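Local atomic coordinates of Steely1 (Dictyostelium discoideum, PDB entry 2H84), a protein that probably makes polyketides and yields only acylpyrones in vitro, the chain here being its C-terminal type III polyketide synthase domain with a thiolase fold. Residues N13-G18 with E223-E228; V229-N234 with L277-L282; S267-F272 with L363-C368; D292-I297 with K348-Y353; Y353-A358 with G367-N372. All coordinates share one frame; numbering follows the deposited sequence.

All five contacts lie on or beside the large mixed sheet of this thiolase-fold domain. Contact 1 pairs strand 15-22 with strand 227-236, so the start of the chain meets its C-terminal half. Contact 5 pairs strand 353-360 with strand 364-372, and contact 4 borders it at strand 294-297, outermost within this chain. Their centres are about 8 Å apart. Contacts 2 and 3, with centres about 13 Å apart, both pack helix 261-280, against strands 227-236 and 364-372 respectively. Contact 4 is nested in the loop closed by contact 3. Contacts 1 and 3 are the most widely separated, at about 24 Å between centres. The five contacts involve five adjacent strands and the helix that covers part of them.

Contact 1 of 5, residues N13-G18 with E223-E228; sequences NSFVLG and ETPLYE
Phe15 and Glu228 extend alongside each other from neighbouring strands. The aliphatic part of Glu228 runs over one face of the Phe15 ring, with Glu228 CG 3.3 Å from Phe15 CZ. Glu228 CG stands anti to the backbone N (chi1 -174°), and the extended chain beyond it carries the carboxylate past the ring. Ring and carboxylate planes are 34° apart. The Asn13 side chain runs nearly perpendicular to that of Glu228, and Asn13 ND2 gives a weak hydrogen bond of 3.3 Å to Glu228 OE2. Pro225 CB approaches the Phe15 ring obliquely, 3.8 Å from CD2.

The backbones pair as antiparallel neighbours in the large sheet of the thiolase fold. Val16 N donates to Tyr227 O at 2.9 Å, and Leu226 N donates to Val16 O. Leu226 and Tyr227 both face Val16, which makes a classic beta bulge.

On the other sheet face, Val16 and Tyr227 are also flank to flank. Val16 CG2 is 4.1 Å from Tyr227 CB, and Val16 CB sits near the plane of the ring, at its edge. The phenol OH bonds to Met341 O in helix 335-345.

Leu17 divides its two methyls. Its CD2 rests 3.9 Å from Pro225 CG, while CD1 meets the carboxylate of Glu223. That carboxylate has firm polar partners of its own, a salt bridge to Arg178 and a hydrogen bond from Trp110 NE1. Nearby, Leu226 CD1 reaches Gly18 CA at 3.5 Å.

Contact 2 of 5, residues V229-N234 with L277-L282; sequences VMCSIN and LDKAKL
Cys231 meets Lys279 and Ala280 where the C-terminal end of helix 261-280 lies on strand 227-236, a helix-on-sheet layer of the thiolase fold. Met230 and Cys231 both face Phe369 of the next strand and form a classic beta bulge there.

The close part has two centres, the thiol and the chain of Lys279. Cys231 SG lies between its own backbone N and carbonyl carbon (chi1 65°), which turns it to the helix backbone. It lies 3.8 Å from Ala280 N and just as near Lys279 CB. Ala280 CB is a little farther, at 4.3 Å from Cys231 SG. Helix residue Leu276 also touches this cysteine. Lys279 bends at chi2 and chi3 and reaches across the strand, passing Ile233 head to tail. Its CE packs on Ile233 CG2 at 3.5 Å. Not one hydrogen bond joins the two segments, so van der Waals contact carries the join.

Two ends are looser. Met230 CE comes only within 4.5 Å of Ala280 O. Lys279 is partly exposed, and its ammonium end has no close partner on the strand: Lys279 NZ stops 3.7 Å from Ser232 O.

Contact 3 of 5, residues S267-F272 with L363-C368; sequences SGIEAF and LAFEGC
Helix 267-272 passes strand 364-368 with the axes 10.4 Å apart and 39° between their directions, and Phe272 and Phe365 bring their CA atoms nearest. Their side chains fill the gap, each reaching past the other toward the opposite backbone.

The two rings form a T-shaped (edge-to-face) pair. Phe365 turns its edge to the face of Phe272, with centroids 5.4 Å apart and planes at 87°. Phe365 CB also lies over the centre of that face, 3.6 Å from the centroid, in a CH-pi contact. With chi1 at -178°, CG of Phe272 is directed away from its backbone N, and the ring projects from the helix to the strand. At the rim of the same ring, Gly367 N lies near the plane, 3.8 Å from Phe272 CZ. The next atom along the Phe365 edge, CE1, lies 3.7 Å from Gly268 C. Ile269 CD1 adds a wider contact to Phe365 CD1 at 4.3 Å.

With an alanine here in place of Phe272, the edge and CB of Phe365 would probably lose the ring face they rest on, and a gap would open between helix and strand.

Leu357 of the neighbouring strand also packs on Phe272, and the ring of Phe237 meets Phe365. Glu366 points to the other side of the sheet, where it forms a salt bridge with Arg165. Its side chain is about 9 Å from that of Cys157, the predicted active-site residue. The strand thus has an apolar, aromatic face for the helix and a charged residue on its opposite face.

Contact 4 of 5, residues D292-I297 with K348-Y353; sequences DCEFLI and KSLPTY
Tyr353 O accepts the backbone N-H of Glu294 at 3.1 Å, in an almost straight bond of 178° at the hydrogen. The donor is tilted 22° from the carbonyl plane. The bond joins strand 294-297, outermost within this chain, to the neighbouring strand 353-360, with which it runs parallel.

The side chain of Glu294 then lies athwart Pro351 and Leu350. Its CB is 3.5 Å from Pro351 CG, and its CG is 3.7 Å from Leu350 CD2. The chain bends at chi2 (77°), which brings OE2 to 3.5 Å from Pro351 CD. A water donates to Ser349 O at 3.1 Å and weakly to Glu294 OE2. The other carboxylate oxygen, OE1, is bound by Asn321 ND2 of helix 320-329. Beside the backbone bond, Cys293 SG packs loosely on Tyr353 CB at 4.2 Å.

Putting an alanine at Glu294 is likely to leave Asn321 ND2 without this acceptor, the water without its carboxylate, and Leu350 without the chain it packs on.

The acid thus serves two ways: its methylenes meet apolar side chains, and its oxygens take polar partners from a helix and a water.

Contact 5 of 5, residues Y353-A358 with G367-N372; sequences YSISLA and GCFLKN
Strands 353-358 and 367-372 run antiparallel as the two arms of a beta hairpin, their axes 4.6 Å apart and at 153°. Ser354 pairs with Leu370 and Ser356 with Cys368, each by two backbone hydrogen bonds, among them Ser356 N to Cys368 O at 2.8 Å. Between them, Ile355 and Phe369 form a non-hydrogen-bonded pair.

Phe369 governs one face. A chi1 of -172° swings its ring toward Tyr353. The two rings meet obliquely, with centroids 5.0 Å apart and planes at 39°, and Phe369 CZ lies over a face of the tyrosine. Ser354 O lies over one face of the Phe369 ring. Ile355 CG1 approaches that ring obliquely, 4.1 Å from Phe369 CD2. Lys371 CD comes within 3.7 Å of Tyr353 CE1.

The opposite face holds Ser354, Ser356, Cys368 and Leu370. Leu370 CD1 packs on Ser356 CB at 4.1 Å, while Ser356 OG is hydrogen-bonded to Leu296 O of the next strand.

Helix 261-280 covers the Phe369 face: its Ile269, Val273, Leu277 and Ala280 touch Leu357, Ile355 or Phe369. The hairpin sits inside the sheet, between strand 227-236, which adjoins strand 364-372, and strand 294-297, which adjoins strand 353-360.

Contact 1 of 5, residues N13-G18 with E223-E228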
# COMPACT_ATOMS: atom_id res chain seq x y z
N ASN A 13 -23.89 0.31 -9.66
CA ASN A 13 -22.80 0.42 -8.70
C ASN A 13 -22.54 -0.80 -7.83
O ASN A 13 -23.35 -1.72 -7.74
CB ASN A 13 -22.91 1.72 -7.84
CG ASN A 13 -24.26 1.94 -7.25
OD1 ASN A 13 -24.60 2.98 -6.70
ND2 ASN A 13 -25.04 0.94 -7.36
N SER A 14 -21.36 -0.79 -7.22
CA SER A 14 -20.83 -1.85 -6.37
C SER A 14 -21.68 -2.31 -5.18
O SER A 14 -22.47 -1.55 -4.62
CB SER A 14 -19.46 -1.40 -5.88
OG SER A 14 -18.96 -2.27 -4.88
N PHE A 15 -21.50 -3.57 -4.79
CA PHE A 15 -22.23 -4.17 -3.66
C PHE A 15 -21.31 -5.02 -2.81
O PHE A 15 -20.44 -5.70 -3.34
CB PHE A 15 -23.35 -5.10 -4.14
CG PHE A 15 -24.56 -4.40 -4.64
CD1 PHE A 15 -24.59 -3.81 -5.91
CD2 PHE A 15 -25.70 -4.31 -3.84
CE1 PHE A 15 -25.72 -3.16 -6.37
CE2 PHE A 15 -26.83 -3.66 -4.29
CZ PHE A 15 -26.85 -3.08 -5.56
N VAL A 16 -21.49 -4.99 -1.50
CA VAL A 16 -20.68 -5.80 -0.61
C VAL A 16 -21.42 -7.14 -0.62
O VAL A 16 -22.54 -7.22 -0.11
CB VAL A 16 -20.70 -5.25 0.82
CG1 VAL A 16 -19.95 -6.04 1.68
CG2 VAL A 16 -20.07 -4.00 0.89
N LEU A 17 -20.80 -8.17 -1.19
CA LEU A 17 -21.44 -9.48 -1.31
C LEU A 17 -21.16 -10.51 -0.21
O LEU A 17 -21.72 -11.61 -0.22
CB LEU A 17 -21.09 -10.08 -2.67
CG LEU A 17 -21.37 -9.16 -3.87
CD1 LEU A 17 -20.82 -9.78 -5.13
CD2 LEU A 17 -22.86 -8.92 -3.99
N GLY A 18 -20.30 -10.16 0.74
CA GLY A 18 -20.00 -11.07 1.83
C GLY A 18 -18.97 -10.50 2.78
O GLY A 18 -18.11 -9.73 2.36
N GLU A 223 -25.80 -14.90 -5.62
CA GLU A 223 -25.21 -13.98 -4.66
C GLU A 223 -26.31 -13.25 -3.91
O GLU A 223 -27.32 -12.87 -4.48
CB GLU A 223 -24.33 -12.96 -5.37
CG GLU A 223 -23.23 -13.58 -6.19
CD GLU A 223 -22.29 -12.54 -6.74
OE1 GLU A 223 -22.79 -11.55 -7.30
OE2 GLU A 223 -21.06 -12.72 -6.63
N THR A 224 -26.10 -13.07 -2.61
CA THR A 224 -27.07 -12.40 -1.78
C THR A 224 -26.43 -11.15 -1.15
O THR A 224 -25.83 -11.22 -0.07
CB THR A 224 -27.62 -13.38 -0.71
OG1 THR A 224 -27.61 -12.76 0.58
CG2 THR A 224 -26.78 -14.65 -0.67
N PRO A 225 -26.54 -10.00 -1.83
CA PRO A 225 -26.01 -8.69 -1.44
C PRO A 225 -26.28 -8.29 0.01
O PRO A 225 -27.35 -8.57 0.55
CB PRO A 225 -26.66 -7.75 -2.43
CG PRO A 225 -26.77 -8.58 -3.65
CD PRO A 225 -27.27 -9.89 -3.10
N LEU A 226 -25.31 -7.61 0.61
CA LEU A 226 -25.41 -7.15 1.99
C LEU A 226 -25.59 -5.64 2.10
O LEU A 226 -26.43 -5.16 2.85
CB LEU A 226 -24.16 -7.59 2.77
CG LEU A 226 -23.98 -9.10 2.93
CD1 LEU A 226 -22.59 -9.41 3.48
CD2 LEU A 226 -25.05 -9.64 3.85
N TYR A 227 -24.79 -4.88 1.34
CA TYR A 227 -24.87 -3.43 1.36
C TYR A 227 -24.67 -2.89 -0.04
O TYR A 227 -23.86 -3.43 -0.80
CB TYR A 227 -23.78 -2.80 2.24
CG TYR A 227 -23.85 -3.12 3.71
CD1 TYR A 227 -23.21 -4.24 4.23
CD2 TYR A 227 -24.54 -2.28 4.59
CE1 TYR A 227 -23.25 -4.51 5.60
CE2 TYR A 227 -24.59 -2.54 5.95
CZ TYR A 227 -23.94 -3.65 6.46
OH TYR A 227 -23.97 -3.87 7.81
N GLU A 228 -25.39 -1.84 -0.38
CA GLU A 228 -25.22 -1.23 -1.69
C GLU A 228 -24.39 0.02 -1.48
O GLU A 228 -24.88 1.01 -0.94
CB GLU A 228 -26.55 -0.84 -2.32
CG GLU A 228 -26.37 -0.34 -3.74
CD GLU A 228 -27.65 0.23 -4.34
OE1 GLU A 228 -28.75 -0.27 -4.00
OE2 GLU A 228 -27.54 1.18 -5.16

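Contact 2 of 5, residues V229-N234 with L277-L282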
# COMPACT_ATOMS: atom_id res chain seq x y z
N VAL A 229 -23.13 -0.02 -1.88
CA VAL A 229 -22.27 1.14 -1.72
C VAL A 229 -22.55 2.16 -2.82
O VAL A 229 -22.02 2.08 -3.93
CB VAL A 229 -20.79 0.70 -1.64
CG1 VAL A 229 -20.47 -0.22 -2.65
CG2 VAL A 229 -19.94 1.78 -1.87
N MET A 230 -23.40 3.12 -2.50
CA MET A 230 -23.80 4.15 -3.44
C MET A 230 -22.70 5.12 -3.77
O MET A 230 -22.47 5.44 -4.94
CB MET A 230 -25.01 4.87 -2.87
CG MET A 230 -26.12 3.90 -2.51
SD MET A 230 -27.47 4.68 -1.65
CE MET A 230 -28.00 5.89 -2.83
N CYS A 231 -22.00 5.61 -2.76
CA CYS A 231 -20.89 6.52 -2.99
C CYS A 231 -20.04 6.63 -1.74
O CYS A 231 -20.48 6.29 -0.64
CB CYS A 231 -21.39 7.90 -3.43
SG CYS A 231 -22.33 8.78 -2.21
N SER A 232 -18.80 7.08 -1.92
CA SER A 232 -17.89 7.23 -0.79
C SER A 232 -16.88 8.30 -1.13
O SER A 232 -16.50 8.46 -2.29
CB SER A 232 -17.19 5.91 -0.50
OG SER A 232 -16.69 5.34 -1.70
N ILE A 233 -16.46 9.04 -0.11
CA ILE A 233 -15.50 10.14 -0.30
C ILE A 233 -14.42 10.14 0.77
O ILE A 233 -14.41 9.29 1.65
CB ILE A 233 -16.21 11.51 -0.20
CG1 ILE A 233 -16.94 11.61 1.15
CG2 ILE A 233 -17.19 11.70 -1.35
CD1 ILE A 233 -17.53 12.95 1.46
N ASN A 234 -13.50 11.11 0.67
CA ASN A 234 -12.44 11.27 1.66
C ASN A 234 -12.00 12.72 1.71
O ASN A 234 -12.12 13.45 0.73
CB ASN A 234 -11.24 10.33 1.40
CG ASN A 234 -10.42 10.70 0.17
OD1 ASN A 234 -9.41 10.07 -0.11
ND2 ASN A 234 -10.85 11.72 -0.56
N LEU A 277 -23.51 13.46 1.89
CA LEU A 277 -24.95 13.45 1.65
C LEU A 277 -25.38 14.05 0.32
O LEU A 277 -26.34 13.57 -0.29
CB LEU A 277 -25.70 14.16 2.78
CG LEU A 277 -26.05 13.34 4.02
CD1 LEU A 277 -27.22 13.84 4.63
CD2 LEU A 277 -26.45 12.04 3.69
N ASP A 278 -24.69 15.09 -0.12
CA ASP A 278 -25.02 15.74 -1.39
C ASP A 278 -24.71 14.82 -2.57
O ASP A 278 -25.39 14.87 -3.60
CB ASP A 278 -24.23 17.04 -1.54
CG ASP A 278 -24.58 18.06 -0.47
OD1 ASP A 278 -24.01 19.18 -0.50
OD2 ASP A 278 -25.42 17.73 0.40
N LYS A 279 -23.68 14.00 -2.41
CA LYS A 279 -23.29 13.06 -3.44
C LYS A 279 -24.32 11.95 -3.49
O LYS A 279 -24.65 11.42 -4.55
CB LYS A 279 -21.92 12.46 -3.12
CG LYS A 279 -20.89 12.81 -4.17
CD LYS A 279 -20.30 11.60 -4.88
CE LYS A 279 -19.13 11.01 -4.16
NZ LYS A 279 -18.19 10.26 -5.03
N ALA A 280 -24.84 11.61 -2.32
CA ALA A 280 -25.84 10.56 -2.23
C ALA A 280 -27.13 11.03 -2.88
O ALA A 280 -27.74 10.29 -3.65
CB ALA A 280 -26.08 10.21 -0.77
N LYS A 281 -27.52 12.27 -2.59
CA LYS A 281 -28.75 12.85 -3.14
C LYS A 281 -28.76 12.94 -4.66
O LYS A 281 -29.77 13.28 -5.26
CB LYS A 281 -28.99 14.24 -2.53
CG LYS A 281 -29.36 14.19 -1.05
CD LYS A 281 -29.08 15.52 -0.36
CE LYS A 281 -29.12 15.38 1.16
NZ LYS A 281 -28.48 16.54 1.84
N LEU A 282 -27.63 12.61 -5.27
CA LEU A 282 -27.53 12.63 -6.72
C LEU A 282 -28.16 11.37 -7.29
O LEU A 282 -28.36 11.25 -8.50
CB LEU A 282 -26.07 12.69 -7.16
CG LEU A 282 -25.33 14.02 -7.06
CD1 LEU A 282 -23.92 13.84 -7.57
CD2 LEU A 282 -26.05 15.06 -7.88

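Contact 3 of 5, residues S267-F272 with L363-C368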
# COMPACT_ATOMS: atom_id res chain seq x y z
N SER A 267 -15.36 18.79 15.28
CA SER A 267 -15.59 20.06 14.60
C SER A 267 -15.60 20.00 13.07
O SER A 267 -16.11 20.91 12.42
CB SER A 267 -14.57 21.10 15.07
OG SER A 267 -13.23 20.78 14.73
N GLY A 268 -15.06 18.92 12.48
CA GLY A 268 -15.06 18.83 11.03
C GLY A 268 -15.99 17.78 10.46
O GLY A 268 -16.21 17.72 9.26
N ILE A 269 -16.55 16.96 11.35
CA ILE A 269 -17.42 15.88 10.93
C ILE A 269 -18.69 16.30 10.18
O ILE A 269 -19.02 15.71 9.15
CB ILE A 269 -17.78 14.99 12.16
CG1 ILE A 269 -18.03 13.54 11.72
CG2 ILE A 269 -19.07 15.47 12.84
CD1 ILE A 269 -17.21 13.10 10.51
N GLU A 270 -19.40 17.31 10.68
CA GLU A 270 -20.65 17.73 10.04
C GLU A 270 -20.48 18.19 8.61
O GLU A 270 -21.17 17.71 7.73
CB GLU A 270 -21.31 18.85 10.83
CG GLU A 270 -22.70 19.20 10.29
CD GLU A 270 -23.31 20.37 11.02
OE1 GLU A 270 -24.50 20.27 11.44
OE2 GLU A 270 -22.60 21.39 11.18
N ALA A 271 -19.57 19.12 8.38
CA ALA A 271 -19.34 19.62 7.04
C ALA A 271 -19.01 18.46 6.11
O ALA A 271 -19.42 18.44 4.95
CB ALA A 271 -18.21 20.61 7.04
N PHE A 272 -18.25 17.50 6.63
CA PHE A 272 -17.85 16.32 5.88
C PHE A 272 -19.06 15.45 5.55
O PHE A 272 -19.26 15.08 4.39
CB PHE A 272 -16.81 15.52 6.66
CG PHE A 272 -16.31 14.31 5.93
CD1 PHE A 272 -16.72 13.04 6.29
CD2 PHE A 272 -15.39 14.45 4.89
CE1 PHE A 272 -16.24 11.92 5.62
CE2 PHE A 272 -14.92 13.34 4.21
CZ PHE A 272 -15.33 12.07 4.58
N LEU A 363 -4.29 14.71 9.11
CA LEU A 363 -5.36 13.87 9.26
C LEU A 363 -6.24 13.63 8.04
O LEU A 363 -6.25 14.40 7.03
CB LEU A 363 -6.17 14.46 10.39
CG LEU A 363 -5.43 14.55 11.72
CD1 LEU A 363 -5.94 15.61 12.69
CD2 LEU A 363 -5.56 13.17 12.32
N ALA A 364 -7.14 12.66 8.10
CA ALA A 364 -8.07 12.37 6.98
C ALA A 364 -9.34 11.68 7.36
O ALA A 364 -9.35 10.88 8.25
CB ALA A 364 -7.28 11.62 5.87
N PHE A 365 -10.40 12.02 6.64
CA PHE A 365 -11.68 11.38 6.93
C PHE A 365 -12.00 10.50 5.75
O PHE A 365 -11.64 10.83 4.62
CB PHE A 365 -12.82 12.40 7.09
CG PHE A 365 -12.67 13.32 8.28
CD1 PHE A 365 -13.59 14.35 8.48
CD2 PHE A 365 -11.64 13.15 9.21
CE1 PHE A 365 -13.48 15.21 9.58
CE2 PHE A 365 -11.52 14.01 10.31
CZ PHE A 365 -12.44 15.05 10.49
N GLU A 366 -12.64 9.38 6.03
CA GLU A 366 -13.09 8.46 4.99
C GLU A 366 -14.57 8.33 5.28
O GLU A 366 -14.96 8.25 6.44
CB GLU A 366 -12.41 7.09 5.10
CG GLU A 366 -10.98 7.01 4.59
CD GLU A 366 -10.87 7.09 3.07
OE1 GLU A 366 -11.87 6.82 2.36
OE2 GLU A 366 -9.77 7.42 2.58
N GLY A 367 -15.40 8.33 4.25
CA GLY A 367 -16.82 8.19 4.48
C GLY A 367 -17.42 7.34 3.37
O GLY A 367 -16.82 7.14 2.32
N CYS A 368 -18.62 6.85 3.62
CA CYS A 368 -19.29 6.03 2.64
C CYS A 368 -20.79 5.99 2.95
O CYS A 368 -21.18 5.90 4.11
CB CYS A 368 -18.71 4.63 2.67
SG CYS A 368 -19.19 3.65 1.27

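Contact 4 of 5, residues D292-I297 with K348-Y353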
# COMPACT_ATOMS: atom_id res chain seq x y z
N ASP A 292 -31.74 9.92 9.92
CA ASP A 292 -32.48 8.72 9.57
C ASP A 292 -31.52 7.60 9.19
O ASP A 292 -31.96 6.49 8.87
CB ASP A 292 -33.42 8.98 8.39
CG ASP A 292 -34.48 10.02 8.71
OD1 ASP A 292 -35.03 9.99 9.83
OD2 ASP A 292 -34.77 10.86 7.81
N CYS A 293 -30.23 7.89 9.21
CA CYS A 293 -29.24 6.89 8.83
C CYS A 293 -28.59 6.13 9.98
O CYS A 293 -28.43 6.66 11.08
CB CYS A 293 -28.14 7.54 7.99
SG CYS A 293 -28.74 8.43 6.53
N GLU A 294 -28.25 4.87 9.72
CA GLU A 294 -27.58 4.03 10.71
C GLU A 294 -26.13 4.45 10.61
O GLU A 294 -25.61 4.66 9.52
CB GLU A 294 -27.71 2.55 10.33
CG GLU A 294 -26.99 1.59 11.28
CD GLU A 294 -27.74 1.36 12.57
OE1 GLU A 294 -27.11 0.99 13.59
OE2 GLU A 294 -28.98 1.55 12.57
N PHE A 295 -25.47 4.60 11.75
CA PHE A 295 -24.07 5.00 11.75
C PHE A 295 -23.09 3.88 12.05
O PHE A 295 -23.05 3.35 13.17
CB PHE A 295 -23.85 6.17 12.70
CG PHE A 295 -24.14 7.50 12.08
CD1 PHE A 295 -23.10 8.35 11.72
CD2 PHE A 295 -25.44 7.88 11.79
CE1 PHE A 295 -23.36 9.56 11.08
CE2 PHE A 295 -25.71 9.09 11.15
CZ PHE A 295 -24.66 9.92 10.79
N LEU A 296 -22.31 3.53 11.03
CA LEU A 296 -21.30 2.47 11.10
C LEU A 296 -19.96 3.18 11.14
O LEU A 296 -19.30 3.37 10.12
CB LEU A 296 -21.41 1.57 9.87
CG LEU A 296 -22.84 1.10 9.60
CD1 LEU A 296 -22.88 0.19 8.39
CD2 LEU A 296 -23.41 0.40 10.84
N ILE A 297 -19.57 3.58 12.35
CA ILE A 297 -18.34 4.31 12.57
C ILE A 297 -17.18 3.46 13.05
O ILE A 297 -17.35 2.55 13.87
CB ILE A 297 -18.56 5.43 13.60
CG1 ILE A 297 -19.79 6.26 13.22
CG2 ILE A 297 -17.31 6.32 13.69
CD1 ILE A 297 -20.14 7.33 14.23
N LYS A 348 -31.84 -7.01 12.49
CA LYS A 348 -33.05 -7.15 11.70
C LYS A 348 -33.87 -5.86 11.66
O LYS A 348 -35.03 -5.88 11.24
CB LYS A 348 -33.87 -8.27 12.32
CG LYS A 348 -34.61 -9.06 11.36
CD LYS A 348 -33.88 -10.28 11.09
CE LYS A 348 -34.01 -10.45 9.68
NZ LYS A 348 -33.14 -11.52 9.24
N SER A 349 -33.26 -4.75 12.10
CA SER A 349 -33.95 -3.46 12.14
C SER A 349 -33.11 -2.32 11.55
O SER A 349 -32.95 -1.23 12.14
CB SER A 349 -34.39 -3.12 13.57
OG SER A 349 -33.32 -3.15 14.50
N LEU A 350 -32.58 -2.60 10.37
CA LEU A 350 -31.74 -1.61 9.73
C LEU A 350 -32.47 -0.66 8.83
O LEU A 350 -33.17 -1.14 7.88
CB LEU A 350 -30.61 -2.27 8.93
CG LEU A 350 -29.36 -2.72 9.69
CD1 LEU A 350 -28.59 -3.69 8.87
CD2 LEU A 350 -28.49 -1.55 10.04
N PRO A 351 -32.33 0.67 9.07
CA PRO A 351 -32.95 1.76 8.31
C PRO A 351 -32.81 1.49 6.78
O PRO A 351 -32.34 0.42 6.35
CB PRO A 351 -32.10 3.00 8.61
CG PRO A 351 -31.19 2.59 9.74
CD PRO A 351 -31.23 1.11 9.87
N THR A 352 -33.05 2.47 5.90
CA THR A 352 -32.90 2.15 4.50
C THR A 352 -31.48 2.49 4.07
O THR A 352 -30.97 1.95 3.09
CB THR A 352 -33.93 2.82 3.66
OG1 THR A 352 -35.21 2.33 4.07
CG2 THR A 352 -33.72 2.47 2.24
N TYR A 353 -30.82 3.32 4.88
CA TYR A 353 -29.47 3.76 4.58
C TYR A 353 -28.50 3.76 5.76
O TYR A 353 -28.91 3.73 6.92
CB TYR A 353 -29.54 5.17 4.01
CG TYR A 353 -30.26 5.30 2.69
CD1 TYR A 353 -29.76 4.67 1.55
CD2 TYR A 353 -31.43 6.05 2.57
CE1 TYR A 353 -30.40 4.78 0.33
CE2 TYR A 353 -32.09 6.17 1.35
CZ TYR A 353 -31.56 5.52 0.23
OH TYR A 353 -32.20 5.65 -0.98
O HOH W 1 -30.30 -1.33 13.72

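Contact 5 of 5, residues Y353-A358 with G367-N372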
# COMPACT_ATOMS: atom_id res chain seq x y z
N TYR A 353 -30.82 3.32 4.88
CA TYR A 353 -29.47 3.76 4.58
C TYR A 353 -28.50 3.76 5.76
O TYR A 353 -28.91 3.73 6.92
CB TYR A 353 -29.54 5.17 4.01
CG TYR A 353 -30.26 5.30 2.69
CD1 TYR A 353 -29.76 4.67 1.55
CD2 TYR A 353 -31.43 6.05 2.57
CE1 TYR A 353 -30.40 4.78 0.33
CE2 TYR A 353 -32.09 6.17 1.35
CZ TYR A 353 -31.56 5.52 0.23
OH TYR A 353 -32.20 5.65 -0.98
N SER A 354 -27.20 3.83 5.45
CA SER A 354 -26.15 3.86 6.48
C SER A 354 -25.02 4.81 6.10
O SER A 354 -24.69 4.95 4.93
CB SER A 354 -25.54 2.47 6.71
OG SER A 354 -26.48 1.57 7.26
N ILE A 355 -24.47 5.48 7.11
CA ILE A 355 -23.35 6.38 6.88
C ILE A 355 -22.16 5.75 7.61
O ILE A 355 -22.26 5.41 8.79
CB ILE A 355 -23.61 7.80 7.46
CG1 ILE A 355 -24.79 8.45 6.72
CG2 ILE A 355 -22.34 8.66 7.33
CD1 ILE A 355 -25.16 9.84 7.23
N SER A 356 -21.06 5.55 6.88
CA SER A 356 -19.88 4.99 7.50
C SER A 356 -18.76 6.02 7.52
O SER A 356 -18.47 6.69 6.53
CB SER A 356 -19.40 3.74 6.77
OG SER A 356 -18.41 3.10 7.55
N LEU A 357 -18.13 6.14 8.68
CA LEU A 357 -17.06 7.11 8.83
C LEU A 357 -15.79 6.45 9.37
O LEU A 357 -15.85 5.42 10.05
CB LEU A 357 -17.52 8.23 9.77
CG LEU A 357 -18.74 9.02 9.28
CD1 LEU A 357 -19.21 9.96 10.38
CD2 LEU A 357 -18.38 9.80 8.03
N ALA A 358 -14.65 7.03 9.04
CA ALA A 358 -13.37 6.54 9.49
C ALA A 358 -12.40 7.70 9.36
O ALA A 358 -12.54 8.55 8.49
CB ALA A 358 -12.92 5.36 8.65
N GLY A 367 -15.40 8.33 4.25
CA GLY A 367 -16.82 8.19 4.48
C GLY A 367 -17.42 7.34 3.37
O GLY A 367 -16.82 7.14 2.32
N CYS A 368 -18.62 6.85 3.62
CA CYS A 368 -19.29 6.03 2.64
C CYS A 368 -20.79 5.99 2.95
O CYS A 368 -21.18 5.90 4.11
CB CYS A 368 -18.71 4.63 2.67
SG CYS A 368 -19.19 3.65 1.27
N PHE A 369 -21.61 6.06 1.91
CA PHE A 369 -23.05 6.05 2.07
C PHE A 369 -23.55 4.76 1.49
O PHE A 369 -23.46 4.52 0.28
CB PHE A 369 -23.65 7.26 1.36
CG PHE A 369 -25.12 7.45 1.61
CD1 PHE A 369 -26.05 6.84 0.79
CD2 PHE A 369 -25.57 8.24 2.67
CE1 PHE A 369 -27.41 6.99 1.03
CE2 PHE A 369 -26.94 8.40 2.92
CZ PHE A 369 -27.86 7.77 2.10
N LEU A 370 -24.08 3.90 2.36
CA LEU A 370 -24.61 2.59 1.93
C LEU A 370 -26.12 2.40 2.06
O LEU A 370 -26.78 3.07 2.84
CB LEU A 370 -23.95 1.48 2.72
CG LEU A 370 -22.44 1.41 2.79
CD1 LEU A 370 -22.01 1.81 4.19
CD2 LEU A 370 -21.96 -0.00 2.48
N LYS A 371 -26.64 1.45 1.29
CA LYS A 371 -28.05 1.12 1.31
C LYS A 371 -28.15 -0.32 1.81
O LYS A 371 -27.69 -1.25 1.15
CB LYS A 371 -28.67 1.24 -0.09
CG LYS A 371 -30.04 0.58 -0.22
CD LYS A 371 -30.93 1.40 -1.13
CE LYS A 371 -32.18 0.64 -1.53
NZ LYS A 371 -32.65 1.08 -2.87
N ASN A 372 -28.69 -0.48 3.01
CA ASN A 372 -28.84 -1.77 3.65
C ASN A 372 -29.75 -2.66 2.83
O ASN A 372 -30.97 -2.51 2.88
CB ASN A 372 -29.39 -1.56 5.07
CG ASN A 372 -28.61 -0.50 5.84
OD1 ASN A 372 -29.18 0.24 6.65
ND2 ASN A 372 -27.31 -0.43 5.60